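Local coordinates for protein glutathione S-transferase (Rhodospirillum rubrum F11, PDB 4O7H) that probably catalyses the conjugation of glutathione to electrophilic substrates, as a two-subunit enzyme of the glutathione S-transferase family, at residues R100-E105 / A167-L172; S171-D174 / D178-W181. All coordinates share one frame; numbering follows the deposited sequence.

Interaction 1: residues R100-E105 / A167-L172; sequences RKFNRE and ACHLSL
Phe102 is the first residue of 100-105 to reach 167-172, and its ring meets two consecutive residues there. With CG anti to the backbone N (chi1 -174°), the ring is carried out toward the neighbouring helix, where CE1 of Phe102 lies 3.7 Å from CB of His169. Farther out, CZ of Phe102 touches CD2 of Leu170 at 3.8 Å, the two side chains crossing at about a right angle. Phe102 and His169 run past one another in opposite senses, their rings an oblique pair with centroids 5.6 Å apart and planes inclined at 64°. His140 of helix 127-150 meets the Phe102 ring edge-to-face. This is the core of the all-helical C-terminal domain of the glutathione S-transferase fold, in which helices 85-119 and 161-175 run side by side: the two short segments are nearly parallel, at 9°, with their axes 10.9 Å apart. At the next residue the contact becomes polar: OD1 of Asn103 sits at the imidazole edge, near the ring plane, and takes a weak hydrogen bond from NE2 of His169, 3.5 Å long, the amide plane turned well away from that of the ring. ND1 donates to the carbonyl of Thr165 in its own helix, so both imidazole nitrogens have an acceptor, and the ring's rotation is probably limited chiefly by Thr165. ND2 of Asn103 is directed to Glu108 in a weak bond.

Interaction 2: residues S171-D174 / D178-W181; sequences SLID and DVPW
The turn that follows helix 161-175 in the C-terminal domain folds back on the helix end through a hydrogen bond between Asp174 and Trp181, and through Ile173, Asp178 and Val179. NE1 of Trp181 donates to OD1 of Asp174 at 2.9 Å, nearly straight at 164°. The acceptor lies close to the indole plane, yet the N-H arrives from above the carboxylate, whose plane stands almost perpendicular to the ring. Asp174 CG, anti to the backbone N (chi1 -159°), brings OD1 to the indole edge. OD1 of Asp174 also accepts from a water, 2.8 Å away, that in turn takes the N-H of Val179, and it is hydrogen-bonded to NE2 of His216 as well, so three partners grip one buried oxygen. Where the chain leaves the helix, the backbone N of Asp178 donates to O of Ile173 at 3.1 Å, while the Asp178 carboxylate forms salt bridges with Arg134 of helix 127-150 and Lys114 of helix 85-119. Val179 lies between the helix end and the indole: its CG2 packs on CG2 of Ile173 at 3.5 Å, while CG1 stands over the centre of one face of the indole. Tyr191 of helix 185-195 stacks on Trp181, and Phe222 at the C-terminus meets it edge-to-face. A leucine in place of Trp181 would probably leave Asp174 OD1 without its indole donor and deprive Val179 CG1 of the flat surface beneath it. Pro180, centre of an inverse gamma turn, bends the chain between Val179 and the tryptophan.

In the fold
Both interactions draw on helix 161-175 of the C-terminal domain and share Ser171 and Leu172, with centres about 10 Å apart. Along the chain, helix 85-119 supplies the first segment of interaction 1; helix 127-150 follows, then helix 161-175 gives the second segment and runs directly into interaction 2. They touch where CE1 of Phe102 packs on CG1 of Ile173 at 4.0 Å and where Leu170 O meets Val179 CG2. Helix 161-175 is thus held along its flank to helix 85-119 and at its C-terminal end to the loop before helix 185-195. Arg100 forms salt bridges with Glu47 and Asp63 of the second subunit, so helix 85-119 also takes part in the dimer.

Interaction 1: residues R100-E105 / A167-L172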
loop_
_atom_site.group_PDB
_atom_site.type_symbol
_atom_site.label_atom_id
_atom_site.label_comp_id
_atom_site.label_asym_id
_atom_site.label_seq_id
_atom_site.Cartn_x
_atom_site.Cartn_y
_atom_site.Cartn_z
ATOM N N ARG A 100 -5.048 1.961 -2.250
ATOM C CA ARG A 100 -4.486 1.960 -3.615
ATOM C C ARG A 100 -5.445 2.538 -4.640
ATOM O O ARG A 100 -5.121 3.549 -5.273
ATOM C CB ARG A 100 -4.049 0.520 -4.056
ATOM C CG ARG A 100 -3.620 0.409 -5.512
ATOM C CD ARG A 100 -2.887 -0.934 -5.860
ATOM N NE ARG A 100 -3.748 -2.054 -5.512
ATOM C CZ ARG A 100 -3.500 -2.966 -4.578
ATOM N NH1 ARG A 100 -2.377 -2.929 -3.874
ATOM N NH2 ARG A 100 -4.404 -3.873 -4.315
ATOM N N LYS A 101 -6.519 1.829 -4.936
ATOM C CA LYS A 101 -7.400 2.149 -6.078
ATOM C C LYS A 101 -8.146 3.479 -5.834
ATOM O O LYS A 101 -8.106 4.395 -6.662
ATOM C CB LYS A 101 -8.363 1.023 -6.415
ATOM C CG LYS A 101 -9.114 1.229 -7.688
ATOM C CD LYS A 101 -10.125 0.130 -7.947
ATOM C CE LYS A 101 -11.129 0.488 -9.027
ATOM N NZ LYS A 101 -10.523 0.544 -10.391
ATOM N N PHE A 102 -8.877 3.583 -4.728
ATOM C CA PHE A 102 -9.565 4.836 -4.453
ATOM C C PHE A 102 -8.568 5.958 -4.326
ATOM O O PHE A 102 -8.768 7.068 -4.854
ATOM C CB PHE A 102 -10.421 4.702 -3.170
ATOM C CG PHE A 102 -11.301 5.904 -2.868
ATOM C CD1 PHE A 102 -10.781 7.068 -2.373
ATOM C CD2 PHE A 102 -12.652 5.804 -3.029
ATOM C CE1 PHE A 102 -11.600 8.137 -2.102
ATOM C CE2 PHE A 102 -13.484 6.849 -2.732
ATOM C CZ PHE A 102 -12.955 8.030 -2.270
ATOM N N ASN A 103 -7.454 5.691 -3.634
ATOM C CA ASN A 103 -6.450 6.699 -3.407
ATOM C C ASN A 103 -5.913 7.262 -4.725
ATOM O O ASN A 103 -5.748 8.471 -4.853
ATOM C CB ASN A 103 -5.318 6.150 -2.563
ATOM C CG ASN A 103 -4.280 7.195 -2.242
ATOM O OD1 ASN A 103 -4.564 8.197 -1.614
ATOM N ND2 ASN A 103 -3.049 6.990 -2.770
ATOM N N ARG A 104 -5.603 6.371 -5.671
ATOM C CA ARG A 104 -5.008 6.812 -6.930
ATOM C C ARG A 104 -6.017 7.510 -7.825
ATOM O O ARG A 104 -5.647 8.454 -8.542
ATOM C CB ARG A 104 -4.329 5.620 -7.668
ATOM C CG ARG A 104 -3.079 5.152 -6.925
ATOM C CD ARG A 104 -1.878 6.135 -6.908
ATOM N NE ARG A 104 -1.304 6.345 -8.255
ATOM C CZ ARG A 104 -0.412 5.531 -8.831
ATOM N NH1 ARG A 104 0.045 4.474 -8.179
ATOM N NH2 ARG A 104 0.026 5.787 -10.054
ATOM N N GLU A 105 -7.259 7.048 -7.805
ATOM C CA GLU A 105 -8.283 7.490 -8.733
ATOM C C GLU A 105 -9.023 8.740 -8.254
ATOM O O GLU A 105 -9.614 9.463 -9.071
ATOM C CB GLU A 105 -9.301 6.378 -8.975
ATOM C CG GLU A 105 -8.719 5.179 -9.729
ATOM C CD GLU A 105 -9.673 4.010 -9.966
ATOM O OE1 GLU A 105 -10.831 4.004 -9.519
ATOM O OE2 GLU A 105 -9.261 3.044 -10.668
ATOM N N ALA A 167 -13.835 5.578 4.980
ATOM C CA ALA A 167 -14.462 6.771 5.530
ATOM C C ALA A 167 -13.416 7.877 5.632
ATOM O O ALA A 167 -13.745 9.060 5.452
ATOM C CB ALA A 167 -15.088 6.473 6.892
ATOM N N CYS A 168 -12.159 7.526 5.930
ATOM C CA CYS A 168 -11.116 8.557 6.096
ATOM C C CYS A 168 -10.796 9.167 4.728
ATOM O O CYS A 168 -10.645 10.395 4.598
ATOM C CB CYS A 168 -9.897 8.037 6.804
ATOM S SG CYS A 168 -10.166 7.856 8.568
ATOM N N HIS A 169 -10.717 8.335 3.688
ATOM C CA HIS A 169 -10.530 8.863 2.330
ATOM C C HIS A 169 -11.708 9.763 1.964
ATOM O O HIS A 169 -11.518 10.881 1.522
ATOM C CB HIS A 169 -10.397 7.708 1.370
ATOM C CG HIS A 169 -8.988 7.246 1.223
ATOM N ND1 HIS A 169 -8.416 6.223 1.954
ATOM C CD2 HIS A 169 -8.013 7.716 0.424
ATOM C CE1 HIS A 169 -7.166 6.045 1.540
ATOM N NE2 HIS A 169 -6.897 6.990 0.667
ATOM N N LEU A 170 -12.929 9.270 2.184
ATOM C CA LEU A 170 -14.124 10.018 1.815
ATOM C C LEU A 170 -14.227 11.302 2.587
ATOM O O LEU A 170 -14.756 12.300 2.062
ATOM C CB LEU A 170 -15.384 9.189 1.940
ATOM C CG LEU A 170 -15.589 8.239 0.748
ATOM C CD1 LEU A 170 -16.610 7.177 1.064
ATOM C CD2 LEU A 170 -16.083 9.034 -0.459
ATOM N N SER A 171 -13.699 11.329 3.816
ATOM C CA SER A 171 -13.768 12.538 4.633
ATOM C C SER A 171 -12.970 13.641 3.980
ATOM O O SER A 171 -13.316 14.845 4.109
ATOM C CB SER A 171 -13.334 12.299 6.070
ATOM O OG SER A 171 -11.948 12.142 6.264
ATOM N N LEU A 172 -11.881 13.274 3.309
ATOM C CA LEU A 172 -11.065 14.309 2.641
ATOM C C LEU A 172 -11.734 14.773 1.341
ATOM O O LEU A 172 -11.731 15.980 1.057
ATOM C CB LEU A 172 -9.660 13.810 2.370
ATOM C CG LEU A 172 -8.820 13.912 3.627
ATOM C CD1 LEU A 172 -7.652 12.936 3.484
ATOM C CD2 LEU A 172 -8.377 15.359 3.838
#

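Interaction 2: residues S171-D174 / D178-W181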
loop_
_atom_site.group_PDB
_atom_site.type_symbol
_atom_site.label_atom_id
_atom_site.label_comp_id
_atom_site.label_asym_id
_atom_site.label_seq_id
_atom_site.Cartn_x
_atom_site.Cartn_y
_atom_site.Cartn_z
ATOM N N SER A 171 -13.699 11.329 3.816
ATOM C CA SER A 171 -13.768 12.538 4.633
ATOM C C SER A 171 -12.970 13.641 3.980
ATOM O O SER A 171 -13.316 14.845 4.109
ATOM C CB SER A 171 -13.334 12.299 6.070
ATOM O OG SER A 171 -11.948 12.142 6.264
ATOM N N LEU A 172 -11.881 13.274 3.309
ATOM C CA LEU A 172 -11.065 14.309 2.641
ATOM C C LEU A 172 -11.734 14.773 1.341
ATOM O O LEU A 172 -11.731 15.980 1.057
ATOM C CB LEU A 172 -9.660 13.810 2.370
ATOM C CG LEU A 172 -8.820 13.912 3.627
ATOM C CD1 LEU A 172 -7.652 12.936 3.484
ATOM C CD2 LEU A 172 -8.377 15.359 3.838
ATOM N N ILE A 173 -12.396 13.865 0.628
ATOM C CA ILE A 173 -13.187 14.253 -0.548
ATOM C C ILE A 173 -14.322 15.160 -0.100
ATOM O O ILE A 173 -14.621 16.153 -0.763
ATOM C CB ILE A 173 -13.745 13.050 -1.338
ATOM C CG1 ILE A 173 -12.640 11.983 -1.604
ATOM C CG2 ILE A 173 -14.334 13.510 -2.663
ATOM C CD1 ILE A 173 -11.285 12.552 -2.002
ATOM N N ASP A 174 -14.866 14.884 1.063
ATOM C CA ASP A 174 -15.987 15.672 1.579
ATOM C C ASP A 174 -15.498 17.030 2.047
ATOM O O ASP A 174 -16.182 18.036 1.818
ATOM C CB ASP A 174 -16.687 14.914 2.694
ATOM C CG ASP A 174 -18.102 15.361 2.947
ATOM O OD1 ASP A 174 -18.819 15.602 1.995
ATOM O OD2 ASP A 174 -18.529 15.373 4.148
ATOM N N ASP A 178 -16.550 17.458 -2.794
ATOM C CA ASP A 178 -16.690 16.749 -4.037
ATOM C C ASP A 178 -17.369 15.366 -3.973
ATOM O O ASP A 178 -17.268 14.602 -4.943
ATOM C CB ASP A 178 -15.291 16.622 -4.688
ATOM C CG ASP A 178 -14.802 17.943 -5.273
ATOM O OD1 ASP A 178 -15.641 18.618 -5.907
ATOM O OD2 ASP A 178 -13.622 18.313 -5.049
ATOM N N VAL A 179 -18.039 15.033 -2.859
ATOM C CA VAL A 179 -18.746 13.762 -2.805
ATOM C C VAL A 179 -20.201 13.920 -3.242
ATOM O O VAL A 179 -20.940 14.675 -2.613
ATOM C CB VAL A 179 -18.719 13.118 -1.422
ATOM C CG1 VAL A 179 -19.240 11.736 -1.519
ATOM C CG2 VAL A 179 -17.307 13.088 -0.850
ATOM N N PRO A 180 -20.629 13.161 -4.272
ATOM C CA PRO A 180 -22.030 13.198 -4.748
ATOM C C PRO A 180 -22.922 12.287 -3.926
ATOM O O PRO A 180 -23.443 11.248 -4.391
ATOM C CB PRO A 180 -21.879 12.734 -6.206
ATOM C CG PRO A 180 -20.765 11.748 -6.143
ATOM C CD PRO A 180 -19.792 12.303 -5.140
ATOM N N TRP A 181 -23.075 12.641 -2.660
ATOM C CA TRP A 181 -23.732 11.791 -1.695
ATOM C C TRP A 181 -25.142 11.373 -2.131
ATOM O O TRP A 181 -25.545 10.223 -1.950
ATOM C CB TRP A 181 -23.841 12.459 -0.331
ATOM C CG TRP A 181 -22.553 12.666 0.402
ATOM C CD1 TRP A 181 -22.006 13.838 0.744
ATOM C CD2 TRP A 181 -21.664 11.644 0.894
ATOM N NE1 TRP A 181 -20.821 13.636 1.423
ATOM C CE2 TRP A 181 -20.601 12.299 1.549
ATOM C CE3 TRP A 181 -21.685 10.261 0.862
ATOM C CZ2 TRP A 181 -19.536 11.606 2.127
ATOM C CZ3 TRP A 181 -20.633 9.559 1.468
ATOM C CH2 TRP A 181 -19.585 10.250 2.094
HETATM O O HOH W 1 -18.831 16.672 -0.552
#